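Local structure of putative chitobiase (Bacteroides thetaiotaomicron, 3HNM) at residues K15-C26 against W39-N47; A90-K98 against T149-L157. The protein is of unknown function but, as a putative chitobiase fragment with an F5/8 type C domain, probably folds as a carbohydrate-binding module of a glycan-degrading enzyme. All coordinates share one frame; numbering follows the deposited sequence.

Interaction 1 (K15-C26 against W39-N47); sequences KKGWSVIDFNNC and WGVESLIDN. With MG (magnesium ion), chain E.
V41 and I45 turn their side chains toward segment 15-26 and supply most of what segment 39-47 offers to the contact, which rests on van der Waals packing, largely between apolar side chains. The tight part centres on V41. Its CG1 lies over one face of the F23 ring, 3.5 Å from the ring centroid and 19° off the normal, a CH-pi contact, while CG2 reaches toward F23 CE2; a chi1 of 62° swings the F23 ring over V41. On another side of V41, V20 CG1 touches V41 CB at 3.9 Å; the other branch of V20, CG2, meets I45 CD1 at 3.9 Å. I45 sends CG2 the other way, to the edge of the W18 indole (3.7 Å to W18 CE3). C26 SG rests on the backbone, 3.5 Å from G40 CA. The buried aliphatic chain of K15 lies along I45, with K15 CD 3.8 Å from I45 CB. Packing slackens only beyond K15, at the exposed N47, whose OD1 stays 4.1 Å from K15 CG, the two side chains running antiparallel past one another. S43 O, within residues 41-44, binds the magnesium ion at 2.6 Å, and D46, N48, T51 and G158 complete the site. K15 NZ ends on V160 O of strand 156-166, where Y161 touches K15 and V160 touches I45. Strand 20-23 is an edge strand beside 65-71, with a classic beta bulge at I21 and D22 opposite V68, and W53 of strand 53-54 packs on V41, L44 and C26.

Interaction 2 (A90-K98 against T149-L157); sequences AHVWAGTSK and TYDGLRVSL
W93 and T96 meet segment 149-157 at one end of what is probably the jelly-roll beta-sandwich of F5/8 type C domains, joining the loop that leads into strand 97-98 to the one that enters strand 156-166. The apolar and aromatic group gathers round W93. Y150 OH lies over one face of the indole, 3.3 Å from W93 CZ2, and Y150 CE2 comes to 3.6 Å from W93 CE3; the two ring planes are inclined at 41°. R154 runs beside the indole in the same direction, its CB 3.8 Å from W93 CZ3. Were W93 replaced by an alanine, the Y150 ring and the CB and CG of R154 would probably lose the indole surface they share. Ionic contacts lie within segment 149-157: R154 NE (2.8 Å) and NH2 both hold the single oxygen OD2 of D151 side-on, reaching it from the same face of the carboxylate, with OD2 close to the guanidinium plane, although NE lies well out of the carboxylate plane. NH1 turns to W57 O, and the guanidinium also makes a cation-pi contact with the W57 ring. Backbone contacts are softer. A94 O takes a weak hydrogen bond from S156 N (3.0 Å) and a CA-H...O contact from V155 CA; S156 O in turn receives the CA-H of G95. A side-chain hydrogen bond also crosses: a chi1 of 48° brings T96 OG1 round to the R154 carbonyl, where it donates to R154 O at 2.6 Å, in the carbonyl plane, with a C=O...OG1 angle of 154°.

Interactions 1 and 2 have centres about 18 Å apart yet touch at two places. L44, in the 3-10 turn of interaction 1, packs its CD1 3.3 Å from L157 O of interaction 2. At a second point, the W39 indole meets the H91 ring edge-to-face, with W39 CZ2 3.9 Å from H91 CE1, and the same CZ2 also touches A90 CB. Q52 serves both: its carbonyl oxygen bonds S43 OG, its OE1 bonds H91 ND1. Interaction 1 supplies S43 and D46 to the magnesium site, whereas interaction 2 stands back from it, the L157 side chain about 8 Å from the ion. G158, the next residue along strand 156-166, is itself a site residue.

Interaction 1 (K15-C26 against W39-N47)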
loop_
_atom_site.group_PDB
_atom_site.type_symbol
_atom_site.label_atom_id
_atom_site.label_comp_id
_atom_site.label_asym_id
_atom_site.label_seq_id
_atom_site.Cartn_x
_atom_site.Cartn_y
_atom_site.Cartn_z
ATOM N N LYS A 15 -0.262 10.356 -7.519
ATOM C CA LYS A 15 -1.414 9.784 -6.831
ATOM C C LYS A 15 -2.467 10.796 -6.356
ATOM O O LYS A 15 -3.060 10.605 -5.295
ATOM C CB LYS A 15 -0.917 8.939 -5.640
ATOM C CG LYS A 15 -0.088 9.721 -4.617
ATOM C CD LYS A 15 0.696 8.810 -3.676
ATOM C CE LYS A 15 1.798 8.069 -4.397
ATOM N NZ LYS A 15 2.588 7.283 -3.427
ATOM N N LYS A 16 -2.724 11.855 -7.128
ATOM C CA LYS A 16 -3.715 12.847 -6.688
ATOM C C LYS A 16 -5.148 12.471 -7.045
ATOM O O LYS A 16 -6.089 12.746 -6.287
ATOM C CB LYS A 16 -3.393 14.251 -7.227
ATOM C CG LYS A 16 -3.991 15.367 -6.338
ATOM C CD LYS A 16 -3.761 15.056 -4.832
ATOM C CE LYS A 16 -4.646 15.868 -3.859
ATOM N NZ LYS A 16 -4.265 17.301 -3.626
ATOM N N GLY A 17 -5.313 11.847 -8.205
ATOM C CA GLY A 17 -6.632 11.407 -8.614
ATOM C C GLY A 17 -6.939 10.118 -7.874
ATOM O O GLY A 17 -8.056 9.602 -7.941
ATOM N N TRP A 18 -5.934 9.603 -7.165
ATOM C CA TRP A 18 -6.061 8.363 -6.398
ATOM C C TRP A 18 -7.023 8.476 -5.218
ATOM O O TRP A 18 -7.411 9.579 -4.825
ATOM C CB TRP A 18 -4.701 7.926 -5.871
ATOM C CG TRP A 18 -3.795 7.403 -6.908
ATOM C CD1 TRP A 18 -3.715 7.802 -8.210
ATOM C CD2 TRP A 18 -2.760 6.434 -6.721
ATOM N NE1 TRP A 18 -2.687 7.143 -8.845
ATOM C CE2 TRP A 18 -2.085 6.301 -7.949
ATOM C CE3 TRP A 18 -2.336 5.667 -5.629
ATOM C CZ2 TRP A 18 -1.010 5.438 -8.116
ATOM C CZ3 TRP A 18 -1.267 4.807 -5.794
ATOM C CH2 TRP A 18 -0.614 4.699 -7.028
ATOM N N SER A 19 -7.389 7.325 -4.651
ATOM C CA SER A 19 -8.309 7.273 -3.522
ATOM C C SER A 19 -8.656 5.837 -3.106
ATOM O O SER A 19 -9.263 5.103 -3.882
ATOM C CB SER A 19 -9.586 8.030 -3.879
ATOM O OG SER A 19 -9.952 7.776 -5.223
ATOM N N VAL A 20 -8.275 5.447 -1.888
ATOM C CA VAL A 20 -8.546 4.104 -1.389
ATOM C C VAL A 20 -10.042 3.855 -1.374
ATOM O O VAL A 20 -10.756 4.309 -0.474
ATOM C CB VAL A 20 -7.981 3.906 0.026
ATOM C CG1 VAL A 20 -8.287 2.509 0.521
ATOM C CG2 VAL A 20 -6.487 4.120 0.012
ATOM N N ILE A 21 -10.492 3.117 -2.387
ATOM C CA ILE A 21 -11.898 2.792 -2.583
ATOM C C ILE A 21 -12.325 1.557 -1.790
ATOM O O ILE A 21 -13.508 1.221 -1.736
ATOM C CB ILE A 21 -12.208 2.603 -4.111
ATOM C CG1 ILE A 21 -13.719 2.610 -4.353
ATOM C CG2 ILE A 21 -11.620 1.279 -4.629
ATOM C CD1 ILE A 21 -14.108 2.220 -5.775
ATOM N N ASP A 22 -11.376 0.870 -1.170
ATOM C CA ASP A 22 -11.748 -0.285 -0.368
ATOM C C ASP A 22 -10.622 -0.873 0.472
ATOM O O ASP A 22 -9.466 -0.916 0.050
ATOM C CB ASP A 22 -12.364 -1.367 -1.254
ATOM C CG ASP A 22 -12.767 -2.588 -0.466
ATOM O OD1 ASP A 22 -13.017 -2.453 0.744
ATOM O OD2 ASP A 22 -12.844 -3.687 -1.039
ATOM N N PHE A 23 -10.971 -1.309 1.675
ATOM C CA PHE A 23 -10.001 -1.918 2.570
ATOM C C PHE A 23 -10.744 -2.776 3.591
ATOM O O PHE A 23 -11.976 -2.766 3.632
ATOM C CB PHE A 23 -9.148 -0.830 3.248
ATOM C CG PHE A 23 -9.938 0.126 4.108
ATOM C CD1 PHE A 23 -10.244 -0.195 5.425
ATOM C CD2 PHE A 23 -10.391 1.338 3.596
ATOM C CE1 PHE A 23 -10.989 0.672 6.223
ATOM C CE2 PHE A 23 -11.137 2.213 4.382
ATOM C CZ PHE A 23 -11.434 1.873 5.697
ATOM N N ASN A 24 -10.003 -3.534 4.393
ATOM C CA ASN A 24 -10.629 -4.392 5.392
ATOM C C ASN A 24 -10.067 -4.195 6.800
ATOM O O ASN A 24 -10.538 -4.821 7.750
ATOM C CB ASN A 24 -10.499 -5.873 4.984
ATOM C CG ASN A 24 -9.133 -6.471 5.322
ATOM O OD1 ASN A 24 -8.107 -5.801 5.242
ATOM N ND2 ASN A 24 -9.120 -7.742 5.681
ATOM N N ASN A 25 -9.072 -3.323 6.948
ATOM C CA ASN A 25 -8.483 -3.116 8.269
ATOM C C ASN A 25 -7.765 -1.777 8.462
ATOM O O ASN A 25 -6.842 -1.428 7.723
ATOM C CB ASN A 25 -7.541 -4.305 8.566
ATOM C CG ASN A 25 -6.960 -4.281 9.965
ATOM O OD1 ASN A 25 -6.126 -3.447 10.265
ATOM N ND2 ASN A 25 -7.397 -5.205 10.826
ATOM N N CYS A 26 -8.220 -1.027 9.465
ATOM C CA CYS A 26 -7.633 0.269 9.834
ATOM C C CYS A 26 -7.963 0.533 11.305
ATOM O O CYS A 26 -8.835 -0.115 11.877
ATOM C CB CYS A 26 -8.197 1.400 8.962
ATOM S SG CYS A 26 -7.350 3.015 9.179
ATOM N N TRP A 39 -4.443 8.504 10.730
ATOM C CA TRP A 39 -3.845 7.193 10.636
ATOM C C TRP A 39 -4.674 6.334 9.714
ATOM O O TRP A 39 -4.459 5.127 9.600
ATOM C CB TRP A 39 -3.752 6.528 12.017
ATOM C CG TRP A 39 -2.729 7.129 12.954
ATOM C CD1 TRP A 39 -1.613 7.845 12.613
ATOM C CD2 TRP A 39 -2.722 7.043 14.386
ATOM N NE1 TRP A 39 -0.915 8.212 13.743
ATOM C CE2 TRP A 39 -1.573 7.734 14.843
ATOM C CE3 TRP A 39 -3.572 6.451 15.329
ATOM C CZ2 TRP A 39 -1.259 7.851 16.197
ATOM C CZ3 TRP A 39 -3.254 6.570 16.685
ATOM C CH2 TRP A 39 -2.108 7.265 17.100
ATOM N N GLY A 40 -5.628 6.967 9.047
ATOM C CA GLY A 40 -6.507 6.239 8.147
ATOM C C GLY A 40 -5.855 5.774 6.861
ATOM O O GLY A 40 -4.695 6.096 6.572
ATOM N N VAL A 41 -6.627 5.013 6.088
ATOM C CA VAL A 41 -6.172 4.486 4.811
ATOM C C VAL A 41 -5.719 5.593 3.862
ATOM O O VAL A 41 -4.681 5.463 3.229
ATOM C CB VAL A 41 -7.276 3.617 4.112
ATOM C CG1 VAL A 41 -7.476 2.327 4.872
ATOM C CG2 VAL A 41 -8.586 4.379 4.029
ATOM N N GLU A 42 -6.473 6.686 3.779
ATOM C CA GLU A 42 -6.109 7.795 2.890
ATOM C C GLU A 42 -4.717 8.321 3.195
ATOM O O GLU A 42 -4.104 8.991 2.373
ATOM C CB GLU A 42 -7.108 8.951 3.016
ATOM C CG GLU A 42 -7.328 9.424 4.447
ATOM C CD GLU A 42 -8.273 8.518 5.230
ATOM O OE1 GLU A 42 -8.247 8.575 6.488
ATOM O OE2 GLU A 42 -9.051 7.762 4.592
ATOM N N SER A 43 -4.219 8.002 4.379
ATOM C CA SER A 43 -2.913 8.456 4.807
ATOM C C SER A 43 -1.837 7.620 4.163
ATOM O O SER A 43 -0.682 7.655 4.568
ATOM C CB SER A 43 -2.818 8.340 6.324
ATOM O OG SER A 43 -1.595 8.873 6.776
ATOM N N LEU A 44 -2.214 6.879 3.136
ATOM C CA LEU A 44 -1.272 5.973 2.482
ATOM C C LEU A 44 -0.821 6.451 1.108
ATOM O O LEU A 44 0.224 6.010 0.615
ATOM C CB LEU A 44 -1.925 4.594 2.377
ATOM C CG LEU A 44 -1.084 3.383 2.696
ATOM C CD1 LEU A 44 -0.195 3.646 3.896
ATOM C CD2 LEU A 44 -2.018 2.218 2.947
ATOM N N ILE A 45 -1.626 7.336 0.505
ATOM C CA ILE A 45 -1.352 7.924 -0.809
ATOM C C ILE A 45 -1.405 9.458 -0.764
ATOM O O ILE A 45 -2.053 10.101 -1.597
ATOM C CB ILE A 45 -2.343 7.416 -1.916
ATOM C CG1 ILE A 45 -3.762 7.965 -1.711
ATOM C CG2 ILE A 45 -2.368 5.910 -1.924
ATOM C CD1 ILE A 45 -4.456 7.453 -0.494
ATOM N N ASP A 46 -0.717 10.038 0.216
ATOM C CA ASP A 46 -0.672 11.492 0.351
ATOM C C ASP A 46 0.727 12.056 0.048
ATOM O O ASP A 46 1.161 13.046 0.642
ATOM C CB ASP A 46 -1.136 11.932 1.755
ATOM C CG ASP A 46 -0.129 11.605 2.853
ATOM O OD1 ASP A 46 -0.308 12.129 3.982
ATOM O OD2 ASP A 46 0.827 10.826 2.590
ATOM N N ASN A 47 1.433 11.403 -0.869
ATOM C CA ASN A 47 2.770 11.829 -1.290
ATOM C C ASN A 47 3.959 11.508 -0.376
ATOM O O ASN A 47 5.045 11.232 -0.883
ATOM C CB ASN A 47 2.765 13.334 -1.615
ATOM C CG ASN A 47 1.836 13.681 -2.779
ATOM O OD1 ASN A 47 0.661 13.280 -2.795
ATOM N ND2 ASN A 47 2.353 14.442 -3.752
HETATM MG MG MG E . 1.640 8.225 3.562
#

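Interaction 2 (A90-K98 against T149-L157)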
loop_
_atom_site.group_PDB
_atom_site.type_symbol
_atom_site.label_atom_id
_atom_site.label_comp_id
_atom_site.label_asym_id
_atom_site.label_seq_id
_atom_site.Cartn_x
_atom_site.Cartn_y
_atom_site.Cartn_z
ATOM N N ALA A 90 4.138 8.089 14.054
ATOM C CA ALA A 90 4.013 7.577 15.414
ATOM C C ALA A 90 4.248 6.071 15.568
ATOM O O ALA A 90 4.305 5.565 16.687
ATOM C CB ALA A 90 2.643 7.951 15.979
ATOM N N HIS A 91 4.390 5.353 14.458
ATOM C CA HIS A 91 4.585 3.914 14.540
ATOM C C HIS A 91 5.567 3.328 13.527
ATOM O O HIS A 91 5.167 2.552 12.658
ATOM C CB HIS A 91 3.248 3.186 14.377
ATOM C CG HIS A 91 2.262 3.445 15.475
ATOM N ND1 HIS A 91 1.492 4.586 15.531
ATOM C CD2 HIS A 91 1.870 2.676 16.518
ATOM C CE1 HIS A 91 0.664 4.506 16.556
ATOM N NE2 HIS A 91 0.872 3.356 17.170
ATOM N N VAL A 92 6.843 3.689 13.637
ATOM C CA VAL A 92 7.845 3.157 12.718
ATOM C C VAL A 92 8.171 1.718 13.120
ATOM O O VAL A 92 8.576 0.907 12.282
ATOM C CB VAL A 92 9.143 4.000 12.718
ATOM C CG1 VAL A 92 8.865 5.377 12.159
ATOM C CG2 VAL A 92 9.697 4.105 14.120
ATOM N N TRP A 93 7.987 1.399 14.400
ATOM C CA TRP A 93 8.255 0.044 14.878
ATOM C C TRP A 93 7.128 -0.893 14.416
ATOM O O TRP A 93 7.280 -2.119 14.410
ATOM C CB TRP A 93 8.385 -0.002 16.425
ATOM C CG TRP A 93 7.138 0.417 17.175
ATOM C CD1 TRP A 93 6.793 1.683 17.525
ATOM C CD2 TRP A 93 6.001 -0.406 17.496
ATOM N NE1 TRP A 93 5.506 1.712 18.025
ATOM C CE2 TRP A 93 5.000 0.442 18.016
ATOM C CE3 TRP A 93 5.730 -1.773 17.382
ATOM C CZ2 TRP A 93 3.756 -0.025 18.419
ATOM C CZ3 TRP A 93 4.488 -2.239 17.783
ATOM C CH2 TRP A 93 3.517 -1.366 18.294
ATOM N N ALA A 94 6.004 -0.310 14.002
ATOM C CA ALA A 94 4.854 -1.093 13.561
ATOM C C ALA A 94 4.935 -1.584 12.117
ATOM O O ALA A 94 4.238 -2.525 11.752
ATOM C CB ALA A 94 3.583 -0.289 13.766
ATOM N N GLY A 95 5.781 -0.950 11.305
ATOM C CA GLY A 95 5.930 -1.365 9.919
ATOM C C GLY A 95 6.567 -2.736 9.904
ATOM O O GLY A 95 7.787 -2.866 9.917
ATOM N N THR A 96 5.737 -3.769 9.868
ATOM C CA THR A 96 6.244 -5.123 9.914
ATOM C C THR A 96 5.842 -5.995 8.737
ATOM O O THR A 96 5.878 -7.223 8.826
ATOM C CB THR A 96 5.815 -5.791 11.242
ATOM O OG1 THR A 96 4.418 -5.560 11.462
ATOM C CG2 THR A 96 6.605 -5.206 12.413
ATOM N N SER A 97 5.467 -5.362 7.631
ATOM C CA SER A 97 5.067 -6.105 6.435
ATOM C C SER A 97 6.196 -7.064 6.073
ATOM O O SER A 97 7.343 -6.648 5.915
ATOM C CB SER A 97 4.802 -5.137 5.285
ATOM O OG SER A 97 3.888 -4.124 5.670
ATOM N N LYS A 98 5.859 -8.344 5.938
ATOM C CA LYS A 98 6.839 -9.378 5.640
ATOM C C LYS A 98 6.636 -10.120 4.319
ATOM O O LYS A 98 7.601 -10.455 3.636
ATOM C CB LYS A 98 6.883 -10.383 6.790
ATOM C CG LYS A 98 7.803 -11.542 6.565
ATOM C CD LYS A 98 8.192 -12.140 7.877
ATOM C CE LYS A 98 8.675 -13.564 7.721
ATOM N NZ LYS A 98 7.514 -14.449 7.384
ATOM N N THR A 149 6.037 -8.479 16.805
ATOM C CA THR A 149 6.504 -7.318 17.569
ATOM C C THR A 149 6.551 -7.603 19.075
ATOM O O THR A 149 6.150 -8.677 19.530
ATOM C CB THR A 149 5.576 -6.130 17.365
ATOM O OG1 THR A 149 5.339 -5.933 15.966
ATOM C CG2 THR A 149 6.198 -4.900 17.928
ATOM N N TYR A 150 7.039 -6.651 19.864
ATOM C CA TYR A 150 7.073 -6.865 21.310
ATOM C C TYR A 150 5.628 -6.951 21.766
ATOM O O TYR A 150 5.320 -7.544 22.795
ATOM C CB TYR A 150 7.779 -5.714 22.044
ATOM C CG TYR A 150 7.100 -4.372 21.914
ATOM C CD1 TYR A 150 6.038 -4.015 22.742
ATOM C CD2 TYR A 150 7.493 -3.474 20.920
ATOM C CE1 TYR A 150 5.382 -2.799 22.578
ATOM C CE2 TYR A 150 6.845 -2.258 20.747
ATOM C CZ TYR A 150 5.789 -1.922 21.575
ATOM O OH TYR A 150 5.138 -0.718 21.389
ATOM N N ASP A 151 4.738 -6.355 20.987
ATOM C CA ASP A 151 3.333 -6.378 21.333
ATOM C C ASP A 151 2.528 -7.183 20.326
ATOM O O ASP A 151 1.462 -6.760 19.889
ATOM C CB ASP A 151 2.794 -4.954 21.430
ATOM C CG ASP A 151 1.376 -4.914 21.904
ATOM O OD1 ASP A 151 1.066 -5.707 22.834
ATOM O OD2 ASP A 151 0.598 -4.092 21.361
ATOM N N GLY A 152 3.050 -8.352 19.976
ATOM C CA GLY A 152 2.373 -9.212 19.036
ATOM C C GLY A 152 2.179 -8.579 17.674
ATOM O O GLY A 152 2.828 -7.588 17.338
ATOM N N LEU A 153 1.261 -9.161 16.902
ATOM C CA LEU A 153 0.924 -8.708 15.555
ATOM C C LEU A 153 0.411 -7.268 15.467
ATOM O O LEU A 153 -0.776 -7.001 15.673
ATOM C CB LEU A 153 -0.127 -9.645 14.942
ATOM C CG LEU A 153 -0.727 -9.331 13.572
ATOM C CD1 LEU A 153 0.054 -10.066 12.525
ATOM C CD2 LEU A 153 -2.187 -9.750 13.531
ATOM N N ARG A 154 1.308 -6.340 15.158
ATOM C CA ARG A 154 0.952 -4.925 14.990
ATOM C C ARG A 154 1.473 -4.570 13.613
ATOM O O ARG A 154 2.406 -5.199 13.129
ATOM C CB ARG A 154 1.660 -4.057 16.034
ATOM C CG ARG A 154 1.177 -4.249 17.443
ATOM C CD ARG A 154 -0.276 -3.877 17.543
ATOM N NE ARG A 154 -0.772 -3.943 18.916
ATOM C CZ ARG A 154 -2.048 -3.775 19.236
ATOM N NH1 ARG A 154 -2.939 -3.536 18.281
ATOM N NH2 ARG A 154 -2.439 -3.849 20.494
ATOM N N VAL A 155 0.877 -3.589 12.961
ATOM C CA VAL A 155 1.390 -3.231 11.651
ATOM C C VAL A 155 0.926 -1.860 11.176
ATOM O O VAL A 155 -0.250 -1.503 11.306
ATOM C CB VAL A 155 1.087 -4.378 10.591
ATOM C CG1 VAL A 155 -0.174 -5.117 10.972
ATOM C CG2 VAL A 155 0.962 -3.815 9.184
ATOM N N SER A 156 1.889 -1.072 10.697
ATOM C CA SER A 156 1.610 0.251 10.169
ATOM C C SER A 156 2.355 0.392 8.847
ATOM O O SER A 156 3.444 -0.156 8.678
ATOM C CB SER A 156 2.023 1.349 11.152
ATOM O OG SER A 156 3.394 1.292 11.461
ATOM N N LEU A 157 1.744 1.110 7.906
ATOM C CA LEU A 157 2.307 1.314 6.574
ATOM C C LEU A 157 2.568 2.780 6.265
ATOM O O LEU A 157 1.737 3.641 6.554
ATOM C CB LEU A 157 1.351 0.764 5.521
ATOM C CG LEU A 157 2.015 0.550 4.171
ATOM C CD1 LEU A 157 3.106 -0.512 4.331
ATOM C CD2 LEU A 157 0.988 0.109 3.147
#